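Exo-beta-1,4-mannosidase (Rhizomucor miehei, PDB 4LYP) hydrolyses terminal, non-reducing beta-D-mannose residues as an exo-acting family 5 beta-mannosidase with a TIM-barrel fold and also shows transglycosylation activity. Local coordinates at residues Y133-M138 against M143-T148; L267-D272 against R278-K283; T359-K364 against D427-I432; G157-Y162 against R190-S195. All coordinates share one frame; numbering follows the deposited sequence. Where two conformers were deposited one is given.

Interaction 1 (Y133-M138 against M143-T148); sequences YLLDTM and MTAVMT
Met138 of the helix reaches across to the strand with its terminal methyl, and packing is closest here. Met138 CE lies only 3.1 Å from Thr144 O. The same methyl carbon, Met138 CE, is 3.6 Å from Ala145 CB and also meets Met143 CB. It gets there because the chain runs straight through chi2 and then bends at the sulfur (chi3 69°), which turns the methyl onto the strand backbone. Beneath it the main chains are joined directly: Met143 N donates a nearly straight bond to Met138 O, 3.0 Å long with an N-H...O angle of 170°. Helix 125-140 is followed after a short turn by strand 144-148, and the two run roughly antiparallel, the local axes at 148°. They form the second half of a beta-alpha-beta crossover of the TIM barrel: strand 95-99 precedes the helix and pairs in parallel with strand 144-148, and Met138 also touches Leu96 of that strand. One helical turn before Met138 the packing opens a little. Leu135 CD2 still rests on Ala145 CB at 3.7 Å, but its other branch, CD1, meets Met147 CE tip to tip at 3.9 Å; Met147, bent at chi2 and chi3, folds its sulfur and methyl back toward the helix and also packs on Val98. On the flank of the helix turned from the strand, Tyr133 and Asp136 are partly exposed, and their polar partners lie outside both segments: Arg78 makes a cation-pi contact with the Tyr133 ring, and Asn220 donates to Asp136 OD1.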
loop_
_atom_site.group_PDB
_atom_site.type_symbol
_atom_site.label_atom_id
_atom_site.label_comp_id
_atom_site.label_asym_id
_atom_site.label_seq_id
_atom_site.Cartn_x
_atom_site.Cartn_y
_atom_site.Cartn_z
ATOM N N TYR A 133 -7.437 13.689 9.226
ATOM C CA TYR A 133 -8.573 13.917 8.353
ATOM C C TYR A 133 -8.826 12.724 7.428
ATOM O O TYR A 133 -9.982 12.369 7.184
ATOM C CB TYR A 133 -8.404 15.183 7.491
ATOM C CG TYR A 133 -8.823 16.441 8.175
ATOM C CD1 TYR A 133 -10.135 16.777 8.243
ATOM C CD2 TYR A 133 -7.878 17.249 8.835
ATOM C CE1 TYR A 133 -10.540 17.960 8.905
ATOM C CE2 TYR A 133 -8.259 18.411 9.495
ATOM C CZ TYR A 133 -9.581 18.750 9.548
ATOM O OH TYR A 133 -9.991 19.893 10.170
ATOM N N LEU A 134 -7.764 12.094 6.929
ATOM C CA LEU A 134 -7.937 10.877 6.138
ATOM C C LEU A 134 -8.724 9.828 6.891
ATOM O O LEU A 134 -9.723 9.294 6.403
ATOM C CB LEU A 134 -6.551 10.386 5.702
ATOM C CG LEU A 134 -6.572 8.998 4.983
ATOM C CD1 LEU A 134 -7.362 9.070 3.693
ATOM C CD2 LEU A 134 -5.139 8.611 4.723
ATOM N N LEU A 135 -8.321 9.583 8.139
ATOM C CA LEU A 135 -8.948 8.548 8.919
ATOM C C LEU A 135 -10.364 8.929 9.323
ATOM O O LEU A 135 -11.233 8.062 9.396
ATOM C CB LEU A 135 -8.112 8.210 10.156
ATOM C CG LEU A 135 -6.819 7.441 9.835
ATOM C CD1 LEU A 135 -5.879 7.353 11.037
ATOM C CD2 LEU A 135 -7.148 6.028 9.343
ATOM N N ASP A 136 -10.632 10.229 9.576
ATOM C CA ASP A 136 -11.953 10.648 9.900
ATOM C C ASP A 136 -12.902 10.514 8.696
ATOM O O ASP A 136 -14.062 10.090 8.860
ATOM C CB ASP A 136 -11.978 12.097 10.428
ATOM C CG ASP A 136 -13.372 12.472 10.835
ATOM O OD1 ASP A 136 -13.852 11.929 11.828
ATOM O OD2 ASP A 136 -13.992 13.298 10.122
ATOM N N THR A 137 -12.409 10.825 7.495
ATOM C CA THR A 137 -13.218 10.719 6.302
ATOM C C THR A 137 -13.495 9.263 5.988
ATOM O O THR A 137 -14.615 8.887 5.614
ATOM C CB THR A 137 -12.563 11.447 5.126
ATOM O OG1 THR A 137 -12.204 12.790 5.535
ATOM C CG2 THR A 137 -13.437 11.497 3.909
ATOM N N MET A 138 -12.487 8.412 6.143
ATOM C CA MET A 138 -12.676 6.942 5.980
ATOM C C MET A 138 -13.768 6.470 6.943
ATOM O O MET A 138 -14.627 5.677 6.560
ATOM C CB MET A 138 -11.374 6.238 6.239
ATOM C CG MET A 138 -10.417 6.439 5.065
ATOM S SD MET A 138 -8.808 5.652 5.345
ATOM C CE MET A 138 -9.335 3.950 5.250
ATOM N N MET A 143 -15.036 2.811 5.823
ATOM C CA MET A 143 -13.858 2.144 5.337
ATOM C C MET A 143 -12.920 1.791 6.490
ATOM O O MET A 143 -12.893 2.517 7.487
ATOM C CB MET A 143 -13.122 3.012 4.320
ATOM C CG MET A 143 -13.938 3.316 3.067
ATOM S SD MET A 143 -12.981 4.427 2.016
ATOM C CE MET A 143 -14.119 4.680 0.654
ATOM N N THR A 144 -12.060 0.803 6.257
ATOM C CA THR A 144 -10.975 0.547 7.226
ATOM C C THR A 144 -9.632 0.810 6.537
ATOM O O THR A 144 -9.532 0.812 5.295
ATOM C CB THR A 144 -10.995 -0.895 7.751
ATOM O OG1 THR A 144 -10.908 -1.827 6.642
ATOM C CG2 THR A 144 -12.235 -1.140 8.590
ATOM N N ALA A 145 -8.618 1.063 7.359
ATOM C CA ALA A 145 -7.307 1.458 6.901
ATOM C C ALA A 145 -6.264 0.383 7.230
ATOM O O ALA A 145 -6.180 -0.118 8.356
ATOM C CB ALA A 145 -6.866 2.748 7.566
ATOM N N VAL A 146 -5.402 0.125 6.262
ATOM C CA VAL A 146 -4.138 -0.587 6.499
ATOM C C VAL A 146 -3.063 0.509 6.612
ATOM O O VAL A 146 -2.859 1.274 5.640
ATOM C CB VAL A 146 -3.802 -1.596 5.368
ATOM C CG1 VAL A 146 -2.431 -2.168 5.544
ATOM C CG2 VAL A 146 -4.881 -2.682 5.333
ATOM N N MET A 147 -2.473 0.629 7.804
ATOM C CA MET A 147 -1.589 1.770 8.126
ATOM C C MET A 147 -0.125 1.355 7.911
ATOM O O MET A 147 0.454 0.701 8.779
ATOM C CB MET A 147 -1.783 2.170 9.549
ATOM C CG MET A 147 -3.186 2.756 9.868
ATOM S SD MET A 147 -3.395 4.427 9.257
ATOM C CE MET A 147 -2.594 5.304 10.609
ATOM N N THR A 148 0.434 1.692 6.764
ATOM C CA THR A 148 1.823 1.313 6.430
ATOM C C THR A 148 2.772 2.239 7.198
ATOM O O THR A 148 2.717 3.468 7.037
ATOM C CB THR A 148 2.068 1.353 4.952
ATOM O OG1 THR A 148 1.042 0.552 4.289
ATOM C CG2 THR A 148 3.424 0.815 4.566
#

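Interaction 2 (L267-D272 against R278-K283); sequences LESKLD and RAHDHK
Leu267 and Ala279 meet methyl to methyl. The isopropyl group of Leu267 straddles Ala279 CB, with CD2 at 3.7 Å and CD1 at 3.8 Å, so both branches share the small alanine. This position follows from the first torsion of Leu267, which sets CG opposite the backbone N (chi1 -154°) and swings the fork toward helix 273-280. The imidazole of His280 lies beside this pair, and the leucine chain crosses it obliquely: Leu267 CD2 comes within 3.9 Å of His280 CE1, neither squarely over the face nor at the edge. Ala279 CB itself sits over the centre of one face of the His280 ring, 4.1 Å above its plane, and is thus shared by ring and leucine. Ser269 approaches differently. Its OG lies in the ring plane at the edge, 3.7 Å from His280 CE1, while the hydroxyl is hydrogen-bonded to Thr289 O of the neighbouring barrel strand. Next to it in the same plane, a water is held 2.7 Å from His280 NE2 and accepts from Leu267 N at 3.0 Å. The loop leaving barrel strand 262-264 is in this way laid against the last turn of the helix that it leads into, and Phe247 of helix 244-257 also touches Ala279. Apolar contact dominates, yet the water that accepts from the buried Leu267 N-H is bound to His280 NE2, so the imidazole serves both as a packing surface and as a polar partner.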
loop_
_atom_site.group_PDB
_atom_site.type_symbol
_atom_site.label_atom_id
_atom_site.label_comp_id
_atom_site.label_asym_id
_atom_site.label_seq_id
_atom_site.Cartn_x
_atom_site.Cartn_y
_atom_site.Cartn_z
ATOM N N LEU A 267 4.738 -7.651 2.717
ATOM C CA LEU A 267 5.579 -8.319 1.765
ATOM C C LEU A 267 4.985 -8.401 0.363
ATOM O O LEU A 267 3.767 -8.549 0.182
ATOM C CB LEU A 267 5.829 -9.762 2.226
ATOM C CG LEU A 267 7.101 -10.404 1.743
ATOM C CD1 LEU A 267 8.337 -9.853 2.494
ATOM C CD2 LEU A 267 7.037 -11.937 1.781
ATOM N N GLU A 268 5.902 -8.415 -0.617
ATOM C CA GLU A 268 5.492 -8.689 -2.036
ATOM C C GLU A 268 5.069 -10.130 -2.253
ATOM O O GLU A 268 4.243 -10.436 -3.105
ATOM C CB GLU A 268 6.631 -8.400 -2.976
ATOM C CG GLU A 268 7.063 -6.918 -3.097
ATOM C CD GLU A 268 8.513 -6.824 -3.552
ATOM O OE1 GLU A 268 8.806 -6.472 -4.685
ATOM O OE2 GLU A 268 9.413 -7.162 -2.708
ATOM N N SER A 269 5.766 -11.078 -1.566
ATOM C CA SER A 269 5.645 -12.493 -1.866
ATOM C C SER A 269 6.039 -12.775 -3.317
ATOM O O SER A 269 5.382 -13.553 -4.020
ATOM C CB SER A 269 4.272 -13.035 -1.523
ATOM O OG SER A 269 4.011 -12.855 -0.147
ATOM N N LYS A 270 7.132 -12.179 -3.782
ATOM C CA LYS A 270 7.564 -12.297 -5.155
ATOM C C LYS A 270 8.540 -13.407 -5.375
ATOM O O LYS A 270 8.916 -13.660 -6.516
ATOM C CB LYS A 270 8.088 -11.029 -5.686
ATOM C CG LYS A 270 9.357 -10.550 -5.256
ATOM C CD LYS A 270 9.885 -9.329 -6.170
ATOM C CE LYS A 270 10.499 -9.362 -7.564
ATOM N NZ LYS A 270 11.347 -8.102 -7.781
ATOM N N LEU A 271 9.012 -14.050 -4.302
ATOM C CA LEU A 271 10.123 -15.028 -4.399
ATOM C C LEU A 271 9.590 -16.430 -4.226
ATOM O O LEU A 271 8.772 -16.867 -5.054
ATOM C CB LEU A 271 11.213 -14.619 -3.357
ATOM C CG LEU A 271 11.799 -13.217 -3.624
ATOM C CD1 LEU A 271 12.833 -12.861 -2.542
ATOM C CD2 LEU A 271 12.446 -13.048 -5.008
ATOM N N ASP A 272 9.940 -17.106 -3.154
ATOM C CA ASP A 272 9.541 -18.512 -2.943
ATOM C C ASP A 272 8.805 -18.631 -1.594
ATOM O O ASP A 272 8.611 -17.645 -0.862
ATOM C CB ASP A 272 10.804 -19.423 -3.057
ATOM C CG ASP A 272 11.886 -19.091 -2.019
ATOM O OD1 ASP A 272 11.731 -18.122 -1.201
ATOM O OD2 ASP A 272 12.980 -19.695 -2.082
ATOM N N ARG A 278 9.354 -16.665 6.008
ATOM C CA ARG A 278 10.281 -15.829 6.787
ATOM C C ARG A 278 9.558 -14.530 7.263
ATOM O O ARG A 278 9.791 -14.052 8.367
ATOM C CB ARG A 278 11.463 -15.453 5.905
ATOM C CG ARG A 278 12.401 -14.437 6.449
ATOM C CD ARG A 278 13.721 -14.346 5.699
ATOM N NE ARG A 278 13.482 -13.988 4.286
ATOM C CZ ARG A 278 14.321 -14.205 3.280
ATOM N NH1 ARG A 278 15.544 -14.728 3.519
ATOM N NH2 ARG A 278 13.950 -13.897 1.992
ATOM N N ALA A 279 8.665 -14.003 6.414
ATOM C CA ALA A 279 7.932 -12.801 6.768
ATOM C C ALA A 279 6.677 -13.102 7.604
ATOM O O ALA A 279 6.287 -12.336 8.452
ATOM C CB ALA A 279 7.464 -12.061 5.488
ATOM N N HIS A 280 5.994 -14.235 7.269
ATOM C CA HIS A 280 4.614 -14.428 7.761
ATOM C C HIS A 280 4.472 -15.441 8.896
ATOM O O HIS A 280 3.439 -15.399 9.568
ATOM C CB HIS A 280 3.716 -14.857 6.609
ATOM C CG HIS A 280 3.608 -13.818 5.534
ATOM N ND1 HIS A 280 3.960 -14.027 4.246
ATOM C CD2 HIS A 280 3.044 -12.557 5.569
ATOM C CE1 HIS A 280 3.718 -12.897 3.521
ATOM N NE2 HIS A 280 3.136 -12.027 4.298
ATOM N N ASP A 281 5.443 -16.355 9.086
ATOM C CA ASP A 281 5.261 -17.395 10.099
ATOM C C ASP A 281 5.721 -16.870 11.461
ATOM O O ASP A 281 6.764 -17.262 11.990
ATOM C CB ASP A 281 6.014 -18.668 9.678
ATOM C CG ASP A 281 5.732 -19.850 10.588
ATOM O OD1 ASP A 281 4.791 -19.793 11.355
ATOM O OD2 ASP A 281 6.478 -20.821 10.484
ATOM N N HIS A 282 4.925 -15.985 12.025
ATOM C CA HIS A 282 5.189 -15.346 13.295
ATOM C C HIS A 282 3.892 -15.174 14.024
ATOM O O HIS A 282 2.868 -14.845 13.367
ATOM C CB HIS A 282 5.860 -13.959 13.138
ATOM C CG HIS A 282 7.190 -14.048 12.416
ATOM N ND1 HIS A 282 8.320 -14.470 13.009
ATOM C CD2 HIS A 282 7.492 -13.858 11.103
ATOM C CE1 HIS A 282 9.303 -14.552 12.115
ATOM N NE2 HIS A 282 8.787 -14.174 10.909
ATOM N N LYS A 283 3.899 -15.285 15.348
ATOM C CA LYS A 283 2.675 -15.171 16.097
ATOM C C LYS A 283 1.985 -13.807 15.828
ATOM O O LYS A 283 0.729 -13.702 15.861
ATOM C CB LYS A 283 2.983 -15.287 17.623
ATOM C CG LYS A 283 1.748 -15.127 18.531
ATOM C CD LYS A 283 2.090 -15.490 19.939
ATOM C CE LYS A 283 0.848 -15.631 20.846
ATOM N NZ LYS A 283 -0.363 -16.237 20.224
HETATM O O HOH W 1 2.811 -9.354 4.286
#

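Interaction 3 (T359-K364 against D427-I432); sequences TPTSHK and DTTVQI
Thr361, where a loop turns into helix 362-380, and Thr428, near the N-terminal end of helix 429-448, come nearest along the two main chains, their CA atoms 7.1 Å apart. Thr361 stands at the N-cap position of its helix, though its side chain makes no capping bond. The OG1 atoms of Thr361 and Thr428 are 3.1 Å apart, but the angle is poor for a direct hydrogen bond, and the two side chains run alongside each other head to tail. Waters fill the gap between these threonines. One lies between Thr361 OG1 and Thr428 N, accepting from the latter; another accepts from Thr361 N at 2.9 Å and donates to Thr428 OG1 at 2.8 Å. Asp365 spans the two helices directly, bonding to Thr428 OG1 and Thr429 OG1, and also binds Thr361 OG1. Lys364, fully extended, crosses Thr429 at about a right angle. Its NZ, held chiefly by Tyr421 outside both segments, also bonds to a third water, which donates to Asp427 OD2 and Thr429 OG1; Arg342 pairs with Asp427. Three hydroxyls thus converge on one carboxylate, and the water between Lys364 NZ and Asp427 OD2, 4.7 Å apart, would relay their opposite charges.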
loop_
_atom_site.group_PDB
_atom_site.type_symbol
_atom_site.label_atom_id
_atom_site.label_comp_id
_atom_site.label_asym_id
_atom_site.label_seq_id
_atom_site.Cartn_x
_atom_site.Cartn_y
_atom_site.Cartn_z
ATOM N N THR A 359 -4.892 8.168 -23.050
ATOM C CA THR A 359 -4.565 6.840 -23.615
ATOM C C THR A 359 -5.476 5.817 -23.011
ATOM O O THR A 359 -5.675 5.781 -21.802
ATOM C CB THR A 359 -3.078 6.553 -23.367
ATOM O OG1 THR A 359 -2.373 7.531 -24.119
ATOM C CG2 THR A 359 -2.717 5.159 -23.778
ATOM N N PRO A 360 -6.058 4.917 -23.838
ATOM C CA PRO A 360 -6.925 3.891 -23.279
ATOM C C PRO A 360 -6.200 2.873 -22.392
ATOM O O PRO A 360 -4.976 2.775 -22.410
ATOM C CB PRO A 360 -7.477 3.148 -24.514
ATOM C CG PRO A 360 -7.286 4.104 -25.637
ATOM C CD PRO A 360 -6.039 4.865 -25.319
ATOM N N THR A 361 -7.023 2.096 -21.675
ATOM C CA THR A 361 -6.560 1.107 -20.733
ATOM C C THR A 361 -7.161 -0.248 -21.067
ATOM O O THR A 361 -7.561 -1.000 -20.186
ATOM C CB THR A 361 -6.865 1.530 -19.289
ATOM O OG1 THR A 361 -8.278 1.743 -19.126
ATOM C CG2 THR A 361 -6.140 2.793 -18.885
ATOM N N SER A 362 -7.210 -0.620 -22.363
ATOM C CA SER A 362 -7.856 -1.909 -22.652
ATOM C C SER A 362 -7.105 -3.115 -22.100
ATOM O O SER A 362 -7.737 -4.031 -21.614
ATOM C CB SER A 362 -8.111 -2.061 -24.129
ATOM O OG SER A 362 -6.903 -2.133 -24.898
ATOM N N HIS A 363 -5.760 -3.107 -22.131
ATOM C CA HIS A 363 -5.057 -4.248 -21.536
ATOM C C HIS A 363 -5.265 -4.298 -20.050
ATOM O O HIS A 363 -5.581 -5.339 -19.478
ATOM C CB HIS A 363 -3.562 -4.176 -21.846
ATOM C CG HIS A 363 -3.197 -4.627 -23.209
ATOM N ND1 HIS A 363 -1.912 -4.951 -23.581
ATOM C CD2 HIS A 363 -3.987 -4.875 -24.333
ATOM C CE1 HIS A 363 -1.906 -5.360 -24.835
ATOM N NE2 HIS A 363 -3.128 -5.277 -25.324
ATOM N N LYS A 364 -5.039 -3.129 -19.384
ATOM C CA LYS A 364 -5.229 -3.033 -17.943
ATOM C C LYS A 364 -6.611 -3.490 -17.509
ATOM O O LYS A 364 -6.791 -4.172 -16.496
ATOM C CB LYS A 364 -5.004 -1.579 -17.537
ATOM C CG LYS A 364 -5.230 -1.261 -16.065
ATOM C CD LYS A 364 -5.143 0.261 -15.873
ATOM C CE LYS A 364 -4.964 0.654 -14.428
ATOM N NZ LYS A 364 -4.752 2.149 -14.312
ATOM N N ASP A 427 -11.747 6.810 -15.554
ATOM C CA ASP A 427 -11.189 5.759 -16.388
ATOM C C ASP A 427 -12.223 4.662 -16.601
ATOM O O ASP A 427 -13.112 4.421 -15.755
ATOM C CB ASP A 427 -9.917 5.189 -15.760
ATOM C CG ASP A 427 -8.689 6.022 -16.062
ATOM O OD1 ASP A 427 -8.731 6.996 -16.874
ATOM O OD2 ASP A 427 -7.601 5.678 -15.491
ATOM N N THR A 428 -12.081 3.941 -17.693
ATOM C CA THR A 428 -12.944 2.766 -17.982
ATOM C C THR A 428 -12.765 1.671 -16.926
ATOM O O THR A 428 -13.646 0.866 -16.666
ATOM C CB THR A 428 -12.708 2.213 -19.376
ATOM O OG1 THR A 428 -11.310 1.960 -19.504
ATOM C CG2 THR A 428 -13.099 3.208 -20.452
ATOM N N THR A 429 -11.610 1.686 -16.217
ATOM C CA THR A 429 -11.359 0.680 -15.193
ATOM C C THR A 429 -12.243 0.835 -13.996
ATOM O O THR A 429 -12.482 -0.172 -13.272
ATOM C CB THR A 429 -9.898 0.813 -14.729
ATOM O OG1 THR A 429 -9.067 1.221 -15.833
ATOM C CG2 THR A 429 -9.386 -0.502 -14.127
ATOM N N VAL A 430 -12.784 2.041 -13.738
ATOM C CA VAL A 430 -13.603 2.260 -12.568
ATOM C C VAL A 430 -14.821 1.310 -12.541
ATOM O O VAL A 430 -15.116 0.745 -11.493
ATOM C CB VAL A 430 -14.009 3.719 -12.469
ATOM C CG1 VAL A 430 -15.082 3.950 -11.366
ATOM C CG2 VAL A 430 -12.774 4.583 -12.208
ATOM N N GLN A 431 -15.487 1.115 -13.680
ATOM C CA GLN A 431 -16.706 0.287 -13.682
ATOM C C GLN A 431 -16.310 -1.177 -13.356
ATOM O O GLN A 431 -17.066 -1.900 -12.686
ATOM C CB GLN A 431 -17.431 0.362 -15.007
ATOM C CG GLN A 431 -18.724 -0.465 -15.033
ATOM C CD GLN A 431 -19.780 0.092 -14.127
ATOM O OE1 GLN A 431 -20.076 1.278 -14.238
ATOM N NE2 GLN A 431 -20.366 -0.733 -13.204
ATOM N N ILE A 432 -15.149 -1.627 -13.844
ATOM C CA ILE A 432 -14.697 -2.954 -13.562
ATOM C C ILE A 432 -14.394 -3.158 -12.075
ATOM O O ILE A 432 -14.712 -4.193 -11.453
ATOM C CB ILE A 432 -13.475 -3.246 -14.434
ATOM C CG1 ILE A 432 -13.982 -3.359 -15.929
ATOM C CG2 ILE A 432 -12.746 -4.527 -14.006
ATOM C CD1 ILE A 432 -12.849 -3.267 -16.890
HETATM O O HOH W 2 -9.459 4.328 -18.857
HETATM O O HOH W 3 -9.941 2.465 -21.877
HETATM O O HOH W 4 -7.209 3.087 -14.997
#

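Interaction 4 (G157-Y162 against R190-S195); sequences GGFGQY and RFYNDS
Phe191 and Phe159 lie face to face, their planes only 3° apart and their ring centroids separated by 3.8 Å. The rings overlap extensively with a small slip, and most ring atoms of one phenylalanine have a close partner in the other; Phe159 CG over Phe191 CG, at 3.7 Å, is representative. The side chains arrive at about a right angle: in Phe191, CG trans to N (chi1 -176°) carries the ring toward helix 158-167, while Phe159 comes in from the first turn of that helix. One turn on, Tyr162 adds a second geometry. Its CB lies in the ring plane of Phe191, 3.6 Å from CE2, and the edge of Phe191 is directed at the Tyr162 face in an offset edge-to-face pair whose planes meet at 78°. Phe191 therefore uses both a face and its rim. Tyr192, alongside it in sequence, meets the Phe159 ring edge to edge, Phe159 CE2 and Tyr192 CE2 being 3.9 Å apart. The hydroxyl of Tyr192 is hydrogen-bonded to Gln240 O. Phe205 of helix 197-213 meets Phe191 edge to face, and Ala201 of the same helix packs on it. The result is a buried aromatic cluster joining two helices of the long excursion between barrel strands 144-148 and 230-234, a helical insertion that probably elaborates the basic TIM barrel.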
loop_
_atom_site.group_PDB
_atom_site.type_symbol
_atom_site.label_atom_id
_atom_site.label_comp_id
_atom_site.label_asym_id
_atom_site.label_seq_id
_atom_site.Cartn_x
_atom_site.Cartn_y
_atom_site.Cartn_z
ATOM N N GLY A 157 11.118 8.555 1.575
ATOM C CA GLY A 157 12.358 8.559 2.363
ATOM C C GLY A 157 12.708 7.108 2.699
ATOM O O GLY A 157 13.533 6.495 2.007
ATOM N N GLY A 158 12.011 6.537 3.669
ATOM C CA GLY A 158 12.037 5.092 3.847
ATOM C C GLY A 158 13.318 4.608 4.577
ATOM O O GLY A 158 14.069 5.370 5.182
ATOM N N PHE A 159 13.548 3.292 4.498
ATOM C CA PHE A 159 14.648 2.673 5.252
ATOM C C PHE A 159 15.978 3.264 4.835
ATOM O O PHE A 159 16.870 3.422 5.681
ATOM C CB PHE A 159 14.662 1.181 5.045
ATOM C CG PHE A 159 13.567 0.427 5.759
ATOM C CD1 PHE A 159 12.565 1.045 6.447
ATOM C CD2 PHE A 159 13.523 -0.948 5.669
ATOM C CE1 PHE A 159 11.573 0.347 7.113
ATOM C CE2 PHE A 159 12.559 -1.687 6.334
ATOM C CZ PHE A 159 11.549 -1.056 7.040
ATOM N N GLY A 160 16.175 3.659 3.561
ATOM C CA GLY A 160 17.415 4.294 3.155
ATOM C C GLY A 160 17.624 5.622 3.826
ATOM O O GLY A 160 18.762 5.980 4.133
ATOM N N GLN A 161 16.554 6.358 4.094
ATOM C CA GLN A 161 16.667 7.607 4.828
ATOM C C GLN A 161 17.060 7.329 6.283
ATOM O O GLN A 161 17.880 8.054 6.830
ATOM C CB GLN A 161 15.387 8.437 4.719
ATOM C CG GLN A 161 15.496 9.735 5.488
ATOM C CD GLN A 161 16.630 10.598 4.968
ATOM O OE1 GLN A 161 16.684 10.908 3.775
ATOM N NE2 GLN A 161 17.564 11.024 5.843
ATOM N N TYR A 162 16.440 6.333 6.922
ATOM C CA TYR A 162 16.886 6.011 8.297
ATOM C C TYR A 162 18.368 5.671 8.302
ATOM O O TYR A 162 19.113 6.098 9.218
ATOM C CB TYR A 162 16.068 4.887 8.914
ATOM C CG TYR A 162 14.684 5.234 9.376
ATOM C CD1 TYR A 162 13.580 5.174 8.534
ATOM C CD2 TYR A 162 14.437 5.660 10.676
ATOM C CE1 TYR A 162 12.308 5.445 8.965
ATOM C CE2 TYR A 162 13.163 5.915 11.130
ATOM C CZ TYR A 162 12.078 5.779 10.290
ATOM O OH TYR A 162 10.845 5.947 10.809
ATOM N N ARG A 190 20.765 -2.285 4.992
ATOM C CA ARG A 190 21.544 -2.100 6.220
ATOM C C ARG A 190 20.652 -1.792 7.390
ATOM O O ARG A 190 21.002 -2.103 8.545
ATOM C CB ARG A 190 22.591 -1.025 6.047
ATOM C CG ARG A 190 23.679 -1.427 5.041
ATOM C CD ARG A 190 24.849 -0.487 5.031
ATOM N NE ARG A 190 24.407 0.765 4.537
ATOM C CZ ARG A 190 25.159 1.903 4.527
ATOM N NH1 ARG A 190 26.339 1.910 5.141
ATOM N NH2 ARG A 190 24.719 3.058 4.000
ATOM N N PHE A 191 19.479 -1.220 7.146
ATOM C CA PHE A 191 18.467 -0.964 8.171
ATOM C C PHE A 191 18.196 -2.163 9.061
ATOM O O PHE A 191 18.007 -1.992 10.285
ATOM C CB PHE A 191 17.189 -0.520 7.461
ATOM C CG PHE A 191 16.049 -0.106 8.392
ATOM C CD1 PHE A 191 15.183 -1.070 8.928
ATOM C CD2 PHE A 191 15.844 1.228 8.677
ATOM C CE1 PHE A 191 14.122 -0.688 9.812
ATOM C CE2 PHE A 191 14.793 1.596 9.516
ATOM C CZ PHE A 191 13.930 0.658 10.046
ATOM N N TYR A 192 18.146 -3.385 8.491
ATOM C CA TYR A 192 17.917 -4.583 9.289
ATOM C C TYR A 192 19.078 -5.588 9.224
ATOM O O TYR A 192 19.126 -6.471 10.031
ATOM C CB TYR A 192 16.582 -5.230 8.945
ATOM C CG TYR A 192 16.270 -5.340 7.440
ATOM C CD1 TYR A 192 16.947 -6.152 6.613
ATOM C CD2 TYR A 192 15.263 -4.520 6.881
ATOM C CE1 TYR A 192 16.653 -6.252 5.246
ATOM C CE2 TYR A 192 14.962 -4.591 5.533
ATOM C CZ TYR A 192 15.654 -5.440 4.711
ATOM O OH TYR A 192 15.333 -5.474 3.371
ATOM N N ASN A 193 20.024 -5.441 8.296
ATOM C CA ASN A 193 21.099 -6.455 8.141
ATOM C C ASN A 193 22.441 -6.033 8.755
ATOM O O ASN A 193 23.329 -6.872 8.952
ATOM C CB ASN A 193 21.347 -6.742 6.638
ATOM C CG ASN A 193 20.282 -7.636 6.048
ATOM O OD1 ASN A 193 19.570 -8.324 6.784
ATOM N ND2 ASN A 193 20.186 -7.593 4.716
ATOM N N ASP A 194 22.656 -4.757 9.046
ATOM C CA ASP A 194 23.977 -4.308 9.499
ATOM C C ASP A 194 23.967 -4.290 11.031
ATOM O O ASP A 194 23.114 -3.642 11.656
ATOM C CB ASP A 194 24.296 -2.954 8.929
ATOM C CG ASP A 194 25.644 -2.476 9.395
ATOM O OD1 ASP A 194 26.597 -2.530 8.547
ATOM O OD2 ASP A 194 25.853 -2.041 10.510
ATOM N N SER A 195 24.900 -4.987 11.653
ATOM C CA SER A 195 24.873 -5.187 13.120
ATOM C C SER A 195 24.997 -3.866 13.915
ATOM O O SER A 195 24.582 -3.840 15.063
ATOM C CB SER A 195 26.115 -6.116 13.524
ATOM O OG SER A 195 27.388 -5.489 13.062
#

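How the interactions relate
Along the chain the contacts follow one another in the order 1, 4, 2, 3, each closing before the next opens, and none touches another. Interaction 1 packs helix 125-140 on barrel strand 144-148; interaction 4 lies in the excursion that follows this strand, its centre about 27 Å away. Interaction 2 joins the loop after strand 262-264 to its helix and sits nearest to interaction 4, centres about 19 Å apart. Interaction 3, between the last two long helices, is farthest from interaction 4, about 38 Å between centres and across the centre of the chain. Together they sample separate parts of one barrel, from strand-helix packing to contacts among the outer helices.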